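Local coordinates for protein kappa-carrageenase (Zobellia galactanivorans, PDB 5OCR) that probably hydrolyses the marine polysaccharide kappa-carrageenan, this chain being the family 16 glycoside hydrolase jelly-roll part of a longer protein, at residues Gln9-Lys13 against Tyr279-Trp283; Gly82-Phe86 against Ala255-Glu259; Ser93-Tyr99 against Trp229-Val235; Lys105-Ala109 against Glu143-Phe147; Phe125-Val129 against Ala166-Glu170. All blocks are in the same frame, centred on the assembly; numbering follows the deposited sequence. Where two conformers were deposited one is given.

Overall arrangement
All five contacts tie parts of one family 16 jelly roll together. Interaction 4 is the buried one, joining two strands that are not sheet neighbours. Interaction 3 is the largest and the one with backbone strand pairing; it spreads from buried Val235 and Phe97 to a watered rim. It touches interaction 1 through Val282 and Val280, and interaction 5 through Arg231 and Trp229. Interaction 1 lays the N-terminal loop over strand 273-285, whose Tyr279 also meets Lys105 of interaction 4. The centres of interactions 2 and 5 each lie about 21 Å from the centre of the chain. Interaction 2 is loop against loop, mostly apolar, whereas interaction 5 is a surface contact in which a lysine grips turn carbonyls.

Interaction 1: residues Gln9-Lys13 against Tyr279-Trp283; sequences QQPTK and YVRVW
Where the N-terminal loop lies over strand 273-285 of the jelly roll, Gln9 settles on Arg281 and Pro11 on Trp283. Pro11 covers the indole: its CD sits 3.6 Å from the centroid of the five-membered ring of Trp283, a CH-pi contact over the face. At the indole edge, Trp283 NE1 gives its hydrogen to Gln9 O, 2.9 Å away and close to the ring plane, which helps fix the rotation of the indole. Two residues earlier on the strand, the Arg281 guanidinium is sandwiched. Tyr279 lies against one face, with Arg281 CZ 3.5 Å above the plane of the phenol; Gln9 covers the opposite face. The glutamine bends at CB-CG (chi2 -74°), which brings its amide round to stack within 12° of parallel, CD being 3.6 Å from Arg281 NH1. A water at the guanidinium edge takes a hydrogen bond from Arg281 NH1 and gives one to Gln10 O. Arg281 NE turns to a salt bridge with Glu30, a residue of the magnesium site. Beneath the loop, strand 273-285 runs between strands 100-107 and 21-23; Trp283 also packs on Trp21 and Ile23, and Tyr279 OH bonds Glu103.

Interaction 2: residues Gly82-Phe86 against Ala255-Glu259; sequences GGTYF and AINPE
At one end of the jelly roll the loop leading into strand 86-97 meets the loop that follows strand 252-255, and Tyr85 is laid against Asn257 and Pro258. One face of the phenol carries most of these contacts. Asn257 CA stands 4.0 Å from the centroid of the Tyr85 ring, and Pro258 CD comes over the same ring nearer its CB end, 3.9 Å from Tyr85 CG; both are CH-pi contacts. The Asn257 amide lies stacked on the outer half of the ring, the two planes 22° apart, with Asn257 CB 3.7 Å from Tyr85 CZ. That amide is held from behind: CG stands opposite the backbone nitrogen (chi1 -179°), and OD1 accepts from Glu259 N at 2.8 Å, an Asx turn, while also bonding Asn78. Ala255 approaches the phenol at its edge, its CB also 3.5 Å from Gly83 O. Pro258 CG, the next atom of the ring, reaches Phe86 CZ at 3.9 Å; Phe86 in turn meets the rings of His74 and Phe245. The two segments exchange no hydrogen bond with each other, their polar groups being bonded within the loops or to neighbours such as Asn78 and Lys54. The hold between them therefore depends on shape and dispersion, the Asx turn probably helping to hold asparagine and proline against the aromatic face.

Interaction 3: residues Ser93-Tyr99 against Trp229-Val235; sequences SYQKFTY and WHRPMNV
Phe97 and Met233 form an antiparallel hydrogen-bonded pair, Phe97 N to Met233 O and Met233 N to Phe97 O, both 2.8 Å. This is where strands 86-97 and 233-241 of the jelly roll lie side by side, just after the first strand has turned a corner at Tyr94 and Gln95. Ser93 and Asn234 bridge that corner with their side chains. Ser93 OG, set between its backbone N and carbonyl carbon (chi1 64°), accepts from Val235 N at 2.9 Å and gives its own hydrogen to Gln95 O. Asn234 ND2 donates to Ser93 O at 2.8 Å, nearly along the C=O axis, so both side chains bond across the turned backbone. The other end of that amide is used too: Lys96 curls at its last torsion (chi4 -79°) to put NZ 2.9 Å from Asn234 OD1, on a lone pair in the carbonyl plane, and a water links NZ onward to Pro232 O. The Lys96 chain meanwhile runs over Pro232 CB. On the face of the sheet away from Lys96 and Asn234, Phe97 CD2 touches Val235 CG2 at 3.6 Å; behind these two stand Val282 and Val280 of strand 273-285. Toward the rim, Thr98 CG2 packs on the His230 backbone while OG1 reaches His230 O through a water. Beyond it the Tyr99 and His230 rings meet rim to rim, planes 81° apart, and His230 NE2 is held by Asn226 O while Tyr99 OH and His230 ND1 share a hydrogen bond of 2.8 Å.

Interaction 4: residues Lys105-Ala109 against Glu143-Phe147; sequences KIQGA and ELQQF
Gln145 reaches with an extended side chain to the backbone of Ala109 and meets it with both ends of its amide. Gln145 OE1 accepts from Ala109 N at 2.8 Å; the N-H comes in on a lone pair, in the carbonyl plane, with an angle of 156° at the hydrogen. The other end is looser: Gln145 NE2 to Ala109 O measures 3.1 Å and is a weak, bent bond, but NE2 has a second acceptor in Gly112 O. Three backbone atoms of one loop therefore orient the amide, and its buried polar atoms have partners. Gly108 comes up beside OE1, its CA 3.2 Å from Gln145 OE1, so glycine backbone passes directly against the amide oxygen. Ala109 CB lies alongside the nitrogen end, 4.0 Å from Gln145 NE2, and rests also on Val115 and Thr273. Gln145 lies at the end region of strand 134-144 of the jelly roll, which carries the Glu-x-Asp-x-x-Glu signature of family 16, ending at Glu143; in this family that strand lines the active-site cleft. Its own backbone turns over into the left-handed region (phi 53°), taking the chain off in a new direction while the side chain reaches toward Ala109. One residue earlier, Leu144 points into the interior. Its CD1 branch meets Ile106 CG2 at 4.2 Å, methyl against methyl, between strands that are not paired with one another; the same CD1 lies 4.5 Å from Gly108 CA. Around this apolar patch, Leu144 packs on Tyr203 and Pro196, and Ile106 on Met275 of strand 273-285.

Interaction 5: residues Phe125-Val129 against Ala166-Glu170; sequences FDYSV and AVVKE
Lys169 spends its ammonium group on two backbone carbonyls of one turn: NZ is 2.8 Å from Tyr127 O and 3.0 Å from Val129 O. Lys169 has two conformers and these bonds belong to one of them, so the grip may be partial. To make it, the chain leaves the strand with chi1 at 153°, and bends at chi2 and chi3 (-62°) turn it back, sliding along Val129 in the opposite direction. Val129 O is approached almost head-on, with a C=O...NZ angle of 162°, whereas NZ reaches Tyr127 O from well off the carbonyl plane. The two oxygens belong to a type I beta turn, Asp126 to Val129, in the jelly-roll loop between strands 115-122 and 134-144. Within the turn, Asp126 OD1 accepts from Ser128 OG at 2.8 Å and from Ser128 N at 3.1 Å, the second bond making an Asx turn. Two residues earlier than the lysine on strand 159-170, Val167 offers its CG2 branch to Phe125 CE1 at 4.0 Å, the two side chains crossing at about a right angle. Val167 also packs on Val135 and Trp176, and the Phe125 ring stacks on Tyr136.

Interaction 1: residues Gln9-Lys13 against Tyr279-Trp283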
# COMPACT_ATOMS: atom_id res chain seq x y z
N GLN A 9 14.11 8.22 17.16
CA GLN A 9 13.64 8.92 15.90
C GLN A 9 12.20 9.42 16.10
O GLN A 9 11.46 8.84 16.85
CB GLN A 9 13.62 7.94 14.71
CG GLN A 9 15.01 7.43 14.31
CD GLN A 9 15.82 8.49 13.59
OE1 GLN A 9 15.40 9.65 13.44
NE2 GLN A 9 17.00 8.09 13.10
N GLN A 10 11.84 10.49 15.41
CA GLN A 10 10.48 11.09 15.56
C GLN A 10 9.82 11.22 14.20
O GLN A 10 10.54 11.29 13.19
CB GLN A 10 10.56 12.50 16.18
CG GLN A 10 10.96 12.50 17.65
CD GLN A 10 9.74 12.07 18.47
OE1 GLN A 10 8.74 12.77 18.54
NE2 GLN A 10 9.81 10.88 19.06
N PRO A 11 8.49 11.37 14.17
CA PRO A 11 7.78 11.75 12.86
C PRO A 11 8.50 12.93 12.13
O PRO A 11 8.97 13.94 12.75
CB PRO A 11 6.37 12.13 13.32
CG PRO A 11 6.18 11.30 14.61
CD PRO A 11 7.52 11.35 15.29
N THR A 12 8.68 12.80 10.81
CA THR A 12 9.34 13.91 10.02
C THR A 12 8.60 15.21 10.16
O THR A 12 9.25 16.30 10.29
CB THR A 12 9.51 13.49 8.55
OG1 THR A 12 10.30 12.29 8.53
CG2 THR A 12 10.26 14.53 7.68
N LYS A 13 7.27 15.15 10.12
CA LYS A 13 6.50 16.40 10.18
C LYS A 13 5.12 16.09 10.75
O LYS A 13 4.51 15.13 10.31
CB LYS A 13 6.34 16.98 8.77
CG LYS A 13 5.58 18.28 8.71
CD LYS A 13 6.43 19.41 9.24
CE LYS A 13 5.58 20.61 8.99
NZ LYS A 13 6.46 21.71 9.32
N TYR A 279 13.22 2.03 5.82
CA TYR A 279 12.67 1.79 7.19
C TYR A 279 11.16 1.94 7.14
O TYR A 279 10.60 2.53 6.19
CB TYR A 279 13.28 2.77 8.22
CG TYR A 279 12.89 4.24 8.05
CD1 TYR A 279 11.57 4.72 8.25
CD2 TYR A 279 13.87 5.15 7.68
CE1 TYR A 279 11.27 6.07 8.10
CE2 TYR A 279 13.58 6.49 7.48
CZ TYR A 279 12.27 6.95 7.71
OH TYR A 279 11.96 8.29 7.58
N VAL A 280 10.53 1.40 8.19
CA VAL A 280 9.15 1.70 8.51
C VAL A 280 9.13 2.03 9.96
O VAL A 280 9.78 1.34 10.80
CB VAL A 280 8.18 0.59 8.12
CG1 VAL A 280 8.58 -0.77 8.78
CG2 VAL A 280 6.73 1.01 8.50
N ARG A 281 8.40 3.08 10.29
CA ARG A 281 8.34 3.54 11.70
C ARG A 281 6.89 3.90 12.05
O ARG A 281 6.17 4.54 11.28
CB ARG A 281 9.24 4.74 11.95
CG ARG A 281 10.72 4.45 11.74
CD ARG A 281 11.50 5.77 11.77
NE ARG A 281 12.92 5.45 11.50
CZ ARG A 281 13.85 6.32 11.06
NH1 ARG A 281 13.60 7.64 10.90
NH2 ARG A 281 15.08 5.88 10.83
N VAL A 282 6.45 3.47 13.23
CA VAL A 282 5.10 3.76 13.71
C VAL A 282 5.25 4.41 15.10
O VAL A 282 6.10 3.94 15.92
CB VAL A 282 4.28 2.50 13.81
CG1 VAL A 282 2.86 2.82 14.33
CG2 VAL A 282 4.17 1.88 12.44
N TRP A 283 4.47 5.44 15.35
CA TRP A 283 4.44 6.07 16.67
C TRP A 283 3.02 6.18 17.14
O TRP A 283 2.09 6.23 16.33
CB TRP A 283 5.00 7.50 16.68
CG TRP A 283 6.45 7.68 16.28
CD1 TRP A 283 7.54 7.89 17.13
CD2 TRP A 283 6.96 7.70 14.93
NE1 TRP A 283 8.71 8.07 16.39
CE2 TRP A 283 8.42 7.94 15.04
CE3 TRP A 283 6.37 7.59 13.63
CZ2 TRP A 283 9.23 8.09 13.92
CZ3 TRP A 283 7.20 7.71 12.54
CH2 TRP A 283 8.57 7.97 12.66
O HOH W 1 11.41 9.55 11.19

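Interaction 2: residues Gly82-Phe86 against Ala255-Glu259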
# COMPACT_ATOMS: atom_id res chain seq x y z
N GLY A 82 -3.87 -20.99 -9.37
CA GLY A 82 -5.11 -20.35 -8.87
C GLY A 82 -5.47 -19.10 -9.64
O GLY A 82 -5.82 -18.06 -9.04
N GLY A 83 -5.31 -19.18 -10.95
CA GLY A 83 -5.74 -18.08 -11.87
C GLY A 83 -4.70 -16.94 -12.02
O GLY A 83 -5.02 -15.89 -12.62
N THR A 84 -3.52 -17.06 -11.41
CA THR A 84 -2.58 -15.94 -11.41
C THR A 84 -1.19 -16.36 -11.88
O THR A 84 -0.84 -17.56 -11.83
CB THR A 84 -2.47 -15.30 -10.01
OG1 THR A 84 -1.88 -16.18 -9.05
CG2 THR A 84 -3.86 -14.91 -9.52
N TYR A 85 -0.46 -15.37 -12.41
CA TYR A 85 0.80 -15.63 -13.19
C TYR A 85 2.06 -15.03 -12.58
O TYR A 85 3.19 -15.23 -13.07
CB TYR A 85 0.65 -15.12 -14.62
CG TYR A 85 -0.44 -15.79 -15.40
CD1 TYR A 85 -0.15 -16.90 -16.17
CD2 TYR A 85 -1.77 -15.33 -15.31
CE1 TYR A 85 -1.14 -17.52 -16.88
CE2 TYR A 85 -2.76 -15.93 -16.05
CZ TYR A 85 -2.43 -17.04 -16.79
OH TYR A 85 -3.38 -17.72 -17.52
N PHE A 86 1.88 -14.24 -11.51
CA PHE A 86 2.99 -13.60 -10.75
C PHE A 86 2.90 -13.84 -9.23
O PHE A 86 1.81 -14.06 -8.70
CB PHE A 86 2.86 -12.11 -10.99
CG PHE A 86 3.09 -11.73 -12.40
CD1 PHE A 86 4.39 -11.42 -12.85
CD2 PHE A 86 2.02 -11.77 -13.33
CE1 PHE A 86 4.60 -11.07 -14.20
CE2 PHE A 86 2.24 -11.46 -14.68
CZ PHE A 86 3.52 -11.11 -15.11
N ALA A 255 -6.35 -10.93 -13.32
CA ALA A 255 -5.09 -11.27 -14.01
C ALA A 255 -5.16 -11.36 -15.56
O ALA A 255 -6.15 -11.84 -16.09
CB ALA A 255 -4.49 -12.54 -13.44
N ILE A 256 -4.14 -10.86 -16.26
CA ILE A 256 -3.98 -11.05 -17.75
C ILE A 256 -2.85 -12.05 -17.95
O ILE A 256 -1.80 -11.95 -17.31
CB ILE A 256 -3.66 -9.68 -18.42
CG1 ILE A 256 -4.79 -8.67 -18.06
CG2 ILE A 256 -3.33 -9.80 -19.91
CD1 ILE A 256 -4.83 -7.44 -18.91
N ASN A 257 -3.04 -13.06 -18.79
CA ASN A 257 -1.95 -13.91 -19.16
C ASN A 257 -0.92 -13.14 -19.99
O ASN A 257 -1.26 -12.67 -21.11
CB ASN A 257 -2.52 -15.11 -19.95
CG ASN A 257 -1.47 -16.10 -20.37
OD1 ASN A 257 -0.26 -15.85 -20.37
ND2 ASN A 257 -1.96 -17.29 -20.79
N PRO A 258 0.30 -12.95 -19.43
CA PRO A 258 1.23 -12.16 -20.15
C PRO A 258 1.65 -12.72 -21.47
O PRO A 258 2.09 -11.92 -22.27
CB PRO A 258 2.34 -11.86 -19.11
CG PRO A 258 2.36 -13.08 -18.24
CD PRO A 258 0.91 -13.53 -18.21
N GLU A 259 1.36 -14.01 -21.82
CA GLU A 259 1.53 -14.54 -23.21
C GLU A 259 0.34 -14.35 -24.19
O GLU A 259 0.37 -14.77 -25.37
CB GLU A 259 1.98 -16.00 -23.22
CG GLU A 259 2.89 -16.43 -22.06
CD GLU A 259 4.27 -15.79 -22.01
OE1 GLU A 259 4.72 -15.25 -23.04
OE2 GLU A 259 4.95 -15.85 -20.94

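Interaction 3: residues Ser93-Tyr99 against Trp229-Val235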
# COMPACT_ATOMS: atom_id res chain seq x y z
N SER A 93 2.31 -6.09 9.32
CA SER A 93 2.54 -6.27 10.77
C SER A 93 1.51 -7.25 11.40
O SER A 93 0.28 -7.18 11.11
CB SER A 93 2.56 -4.95 11.54
OG SER A 93 1.28 -4.31 11.47
N TYR A 94 1.97 -8.07 12.34
CA TYR A 94 0.96 -8.75 13.15
C TYR A 94 0.17 -7.75 14.00
O TYR A 94 -1.06 -7.92 14.22
CB TYR A 94 1.59 -9.81 14.05
CG TYR A 94 1.82 -11.08 13.30
CD1 TYR A 94 0.83 -12.01 13.15
CD2 TYR A 94 3.07 -11.34 12.76
CE1 TYR A 94 1.08 -13.19 12.45
CE2 TYR A 94 3.32 -12.49 12.07
CZ TYR A 94 2.33 -13.40 11.89
OH TYR A 94 2.57 -14.50 11.18
N GLN A 95 0.86 -6.76 14.53
CA GLN A 95 0.24 -5.79 15.46
C GLN A 95 -0.72 -4.83 14.68
O GLN A 95 -0.34 -4.36 13.58
CB GLN A 95 1.30 -4.97 16.19
CG GLN A 95 0.72 -3.99 17.18
CD GLN A 95 -0.05 -4.62 18.27
OE1 GLN A 95 0.38 -5.63 18.86
NE2 GLN A 95 -1.22 -4.05 18.56
N LYS A 96 -1.87 -4.54 15.26
CA LYS A 96 -2.84 -3.55 14.64
C LYS A 96 -2.77 -2.24 15.38
O LYS A 96 -2.44 -2.19 16.61
CB LYS A 96 -4.28 -4.10 14.78
CG LYS A 96 -4.50 -5.31 13.86
CD LYS A 96 -5.88 -5.92 14.18
CE LYS A 96 -6.07 -7.28 13.47
NZ LYS A 96 -6.42 -7.10 12.02
N PHE A 97 -3.11 -1.15 14.69
CA PHE A 97 -3.12 0.16 15.32
C PHE A 97 -4.33 0.91 14.75
O PHE A 97 -4.81 0.60 13.73
CB PHE A 97 -1.89 1.00 14.83
CG PHE A 97 -0.58 0.39 15.19
CD1 PHE A 97 0.07 0.78 16.36
CD2 PHE A 97 -0.02 -0.63 14.37
CE1 PHE A 97 1.30 0.16 16.69
CE2 PHE A 97 1.17 -1.24 14.70
CZ PHE A 97 1.83 -0.84 15.86
N THR A 98 -4.74 1.97 15.41
CA THR A 98 -5.85 2.76 14.80
C THR A 98 -5.28 4.16 14.58
O THR A 98 -4.96 4.53 13.43
CB THR A 98 -7.11 2.77 15.69
OG1 THR A 98 -7.54 1.43 16.01
CG2 THR A 98 -8.30 3.51 14.90
N TYR A 99 -4.98 4.83 15.66
CA TYR A 99 -4.53 6.20 15.51
C TYR A 99 -3.01 6.24 15.75
O TYR A 99 -2.51 5.42 16.43
CB TYR A 99 -5.18 7.09 16.50
CG TYR A 99 -6.67 7.08 16.41
CD1 TYR A 99 -7.33 7.21 15.19
CD2 TYR A 99 -7.41 7.05 17.57
CE1 TYR A 99 -8.72 7.14 15.14
CE2 TYR A 99 -8.79 7.03 17.55
CZ TYR A 99 -9.43 7.08 16.32
OH TYR A 99 -10.82 7.04 16.31
N TRP A 229 -12.53 5.68 9.39
CA TRP A 229 -11.26 4.99 9.59
C TRP A 229 -10.86 4.90 11.04
O TRP A 229 -9.83 5.49 11.50
CB TRP A 229 -10.17 5.64 8.68
CG TRP A 229 -10.63 5.51 7.28
CD1 TRP A 229 -10.43 4.40 6.45
CD2 TRP A 229 -11.46 6.45 6.52
NE1 TRP A 229 -11.08 4.58 5.25
CE2 TRP A 229 -11.76 5.80 5.26
CE3 TRP A 229 -12.02 7.74 6.79
CZ2 TRP A 229 -12.59 6.44 4.27
CZ3 TRP A 229 -12.86 8.36 5.79
CH2 TRP A 229 -13.10 7.71 4.59
N HIS A 230 -11.72 4.18 11.78
CA HIS A 230 -11.59 4.04 13.20
C HIS A 230 -11.46 2.62 13.59
O HIS A 230 -11.71 2.32 14.76
CB HIS A 230 -12.78 4.68 13.94
CG HIS A 230 -13.04 6.13 13.52
ND1 HIS A 230 -12.32 7.14 13.99
CD2 HIS A 230 -13.95 6.68 12.61
CE1 HIS A 230 -12.76 8.30 13.48
NE2 HIS A 230 -13.72 8.03 12.61
N ARG A 231 -11.15 1.71 12.67
CA ARG A 231 -11.01 0.28 13.05
C ARG A 231 -9.50 -0.03 13.21
O ARG A 231 -8.67 0.67 12.64
CB ARG A 231 -11.59 -0.59 11.93
CG ARG A 231 -13.11 -0.43 11.76
CD ARG A 231 -13.61 -1.28 10.60
NE ARG A 231 -13.08 -2.62 10.55
CZ ARG A 231 -13.56 -3.64 11.25
NH1 ARG A 231 -14.60 -3.46 12.05
NH2 ARG A 231 -13.04 -4.85 11.12
N PRO A 232 -9.15 -1.09 13.95
CA PRO A 232 -7.71 -1.46 14.05
C PRO A 232 -7.20 -1.98 12.69
O PRO A 232 -7.93 -2.71 11.99
CB PRO A 232 -7.71 -2.65 15.06
CG PRO A 232 -9.02 -2.44 15.87
CD PRO A 232 -10.02 -1.93 14.82
N MET A 233 -6.03 -1.49 12.30
CA MET A 233 -5.47 -1.79 10.96
C MET A 233 -4.04 -2.29 11.10
O MET A 233 -3.29 -1.83 11.98
CB MET A 233 -5.40 -0.47 10.16
CG MET A 233 -6.87 -0.07 9.76
SD MET A 233 -6.88 1.58 8.99
CE MET A 233 -6.49 2.63 10.35
N ASN A 234 -3.67 -3.18 10.19
CA ASN A 234 -2.29 -3.71 10.08
C ASN A 234 -1.46 -2.85 9.18
O ASN A 234 -1.98 -2.24 8.23
CB ASN A 234 -2.25 -5.13 9.58
CG ASN A 234 -3.09 -6.08 10.43
OD1 ASN A 234 -4.31 -6.13 10.28
ND2 ASN A 234 -2.45 -6.80 11.29
N VAL A 235 -0.20 -2.70 9.60
CA VAL A 235 0.76 -1.76 8.89
C VAL A 235 1.40 -2.53 7.74
O VAL A 235 1.98 -3.59 7.97
CB VAL A 235 1.86 -1.18 9.83
CG1 VAL A 235 2.88 -0.29 9.02
CG2 VAL A 235 1.16 -0.42 10.96
O HOH W 2 -8.69 -5.33 12.00
O HOH W 3 -4.24 -9.59 10.97
O HOH W 4 -10.16 0.94 16.77

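Interaction 4: residues Lys105-Ala109 against Glu143-Phe147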
# COMPACT_ATOMS: atom_id res chain seq x y z
N LYS A 105 10.28 4.94 4.39
CA LYS A 105 11.19 5.52 3.36
C LYS A 105 11.36 4.49 2.23
O LYS A 105 11.82 3.33 2.43
CB LYS A 105 12.54 5.95 4.03
CG LYS A 105 13.66 6.41 3.02
CD LYS A 105 14.83 6.82 3.91
CE LYS A 105 16.05 7.06 3.09
NZ LYS A 105 17.09 7.24 4.15
N ILE A 106 10.87 4.88 1.06
CA ILE A 106 10.64 3.92 -0.03
C ILE A 106 11.19 4.40 -1.35
O ILE A 106 11.04 5.63 -1.71
CB ILE A 106 9.09 3.68 -0.19
CG1 ILE A 106 8.46 3.01 1.07
CG2 ILE A 106 8.80 2.86 -1.53
CD1 ILE A 106 6.92 3.15 1.09
N GLN A 107 11.81 3.47 -2.10
CA GLN A 107 12.06 3.80 -3.50
C GLN A 107 11.25 2.85 -4.38
O GLN A 107 11.12 1.66 -4.06
CB GLN A 107 13.57 3.51 -3.75
CG GLN A 107 13.96 3.60 -5.25
CD GLN A 107 15.48 3.61 -5.47
OE1 GLN A 107 16.27 4.22 -4.69
NE2 GLN A 107 15.91 2.85 -6.46
N GLY A 108 10.74 3.39 -5.47
CA GLY A 108 9.86 2.62 -6.36
C GLY A 108 10.63 1.67 -7.25
O GLY A 108 11.79 1.35 -7.03
N ALA A 109 9.93 1.15 -8.24
CA ALA A 109 10.43 0.04 -9.08
C ALA A 109 10.85 0.48 -10.48
O ALA A 109 10.18 1.28 -11.18
CB ALA A 109 9.31 -1.03 -9.21
N GLU A 143 0.40 5.18 -2.87
CA GLU A 143 0.42 4.21 -3.96
C GLU A 143 1.25 4.88 -5.02
O GLU A 143 0.82 5.86 -5.57
CB GLU A 143 -0.93 3.87 -4.50
CG GLU A 143 -1.60 2.80 -3.63
CD GLU A 143 -2.96 2.48 -4.22
OE1 GLU A 143 -3.76 3.46 -4.46
OE2 GLU A 143 -3.26 1.28 -4.42
N LEU A 144 2.40 4.31 -5.35
CA LEU A 144 3.26 4.87 -6.39
C LEU A 144 3.07 4.21 -7.75
O LEU A 144 2.70 3.03 -7.79
CB LEU A 144 4.73 4.67 -5.96
CG LEU A 144 5.21 5.36 -4.68
CD1 LEU A 144 6.70 5.09 -4.39
CD2 LEU A 144 4.96 6.87 -4.81
N GLN A 145 3.40 4.92 -8.86
CA GLN A 145 3.49 4.36 -10.19
C GLN A 145 2.29 3.60 -10.67
O GLN A 145 2.46 2.70 -11.43
CB GLN A 145 4.76 3.44 -10.37
CG GLN A 145 6.02 4.02 -9.92
CD GLN A 145 7.06 2.88 -9.72
OE1 GLN A 145 7.75 2.87 -8.78
NE2 GLN A 145 7.20 1.97 -10.72
N GLN A 146 1.07 3.97 -10.26
CA GLN A 146 -0.14 3.28 -10.68
C GLN A 146 -0.57 3.63 -12.04
O GLN A 146 -1.30 2.86 -12.67
CB GLN A 146 -1.37 3.71 -9.82
CG GLN A 146 -1.33 3.05 -8.54
CD GLN A 146 -2.72 2.90 -7.95
OE1 GLN A 146 -3.13 1.79 -7.78
NE2 GLN A 146 -3.31 3.99 -7.45
N PHE A 147 -0.15 4.81 -12.48
CA PHE A 147 -0.64 5.39 -13.74
C PHE A 147 -2.19 5.31 -13.78
O PHE A 147 -2.79 4.83 -14.80
CB PHE A 147 -0.03 4.65 -14.94
CG PHE A 147 1.44 4.87 -15.13
CD1 PHE A 147 1.89 5.60 -16.21
CD2 PHE A 147 2.35 4.38 -14.19
CE1 PHE A 147 3.26 5.82 -16.40
CE2 PHE A 147 3.74 4.58 -14.37
CZ PHE A 147 4.17 5.32 -15.49

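Interaction 5: residues Phe125-Val129 against Ala166-Glu170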
# COMPACT_ATOMS: atom_id res chain seq x y z
N PHE A 125 -12.44 -7.55 7.79
CA PHE A 125 -13.84 -7.21 7.43
C PHE A 125 -14.69 -7.67 8.57
O PHE A 125 -14.67 -8.88 8.92
CB PHE A 125 -14.21 -7.96 6.12
CG PHE A 125 -13.57 -7.35 4.87
CD1 PHE A 125 -14.30 -6.52 4.01
CD2 PHE A 125 -12.24 -7.64 4.54
CE1 PHE A 125 -13.73 -5.92 2.89
CE2 PHE A 125 -11.66 -7.05 3.40
CZ PHE A 125 -12.40 -6.19 2.57
N ASP A 126 -15.47 -6.76 9.14
CA ASP A 126 -16.44 -7.17 10.20
C ASP A 126 -17.85 -6.85 9.66
O ASP A 126 -18.34 -5.71 9.74
CB ASP A 126 -16.13 -6.43 11.52
CG ASP A 126 -17.00 -6.93 12.68
OD1 ASP A 126 -17.88 -7.77 12.40
OD2 ASP A 126 -16.82 -6.39 13.81
N TYR A 127 -18.46 -7.88 9.06
CA TYR A 127 -19.80 -7.76 8.47
C TYR A 127 -20.89 -7.85 9.48
O TYR A 127 -22.04 -7.70 9.09
CB TYR A 127 -20.05 -8.77 7.36
CG TYR A 127 -19.40 -8.38 6.06
CD1 TYR A 127 -20.08 -7.57 5.12
CD2 TYR A 127 -18.10 -8.82 5.74
CE1 TYR A 127 -19.51 -7.20 3.91
CE2 TYR A 127 -17.52 -8.42 4.56
CZ TYR A 127 -18.22 -7.62 3.64
OH TYR A 127 -17.57 -7.22 2.48
N SER A 128 -20.52 -7.96 10.76
CA SER A 128 -21.49 -8.03 11.88
C SER A 128 -21.97 -6.70 12.47
O SER A 128 -22.93 -6.65 13.31
CB SER A 128 -20.98 -8.91 13.02
OG SER A 128 -20.16 -8.18 13.91
N VAL A 129 -21.34 -5.62 12.05
CA VAL A 129 -21.53 -4.34 12.67
C VAL A 129 -22.92 -3.83 12.23
O VAL A 129 -23.56 -4.35 11.28
CB VAL A 129 -20.42 -3.39 12.27
CG1 VAL A 129 -19.09 -4.04 12.55
CG2 VAL A 129 -20.44 -3.12 10.76
N ALA A 166 -13.25 2.36 2.20
CA ALA A 166 -13.97 1.66 3.27
C ALA A 166 -15.12 0.82 2.75
O ALA A 166 -15.58 0.99 1.68
CB ALA A 166 -14.55 2.68 4.27
N VAL A 167 -15.64 -0.08 3.61
CA VAL A 167 -16.95 -0.68 3.33
C VAL A 167 -17.78 -0.30 4.53
O VAL A 167 -17.27 -0.35 5.65
CB VAL A 167 -16.80 -2.22 3.35
CG1 VAL A 167 -18.18 -2.95 3.22
CG2 VAL A 167 -15.89 -2.64 2.18
N VAL A 168 -19.02 0.13 4.29
CA VAL A 168 -19.93 0.61 5.35
C VAL A 168 -21.17 -0.25 5.27
O VAL A 168 -21.64 -0.53 4.15
CB VAL A 168 -20.23 2.08 5.11
CG1 VAL A 168 -21.29 2.59 6.11
CG2 VAL A 168 -18.93 2.82 5.36
N LYS A 169 -21.72 -0.67 6.43
CA LYS A 169 -22.94 -1.48 6.37
C LYS A 169 -24.14 -0.60 5.99
O LYS A 169 -24.36 0.47 6.57
CB LYS A 169 -23.14 -2.26 7.67
CG LYS A 169 -24.62 -2.56 7.94
CD LYS A 169 -24.84 -3.86 8.64
CE LYS A 169 -24.37 -5.05 7.83
NZ LYS A 169 -24.28 -6.00 8.93
N GLU A 170 -24.86 -1.01 4.92
CA GLU A 170 -26.08 -0.27 4.46
C GLU A 170 -27.13 -1.26 4.02
O GLU A 170 -26.85 -2.06 3.15
CB GLU A 170 -25.84 0.70 3.29
CG GLU A 170 -24.87 1.81 3.55
CD GLU A 170 -24.72 2.75 2.34
OE1 GLU A 170 -25.32 2.51 1.25
OE2 GLU A 170 -23.97 3.73 2.49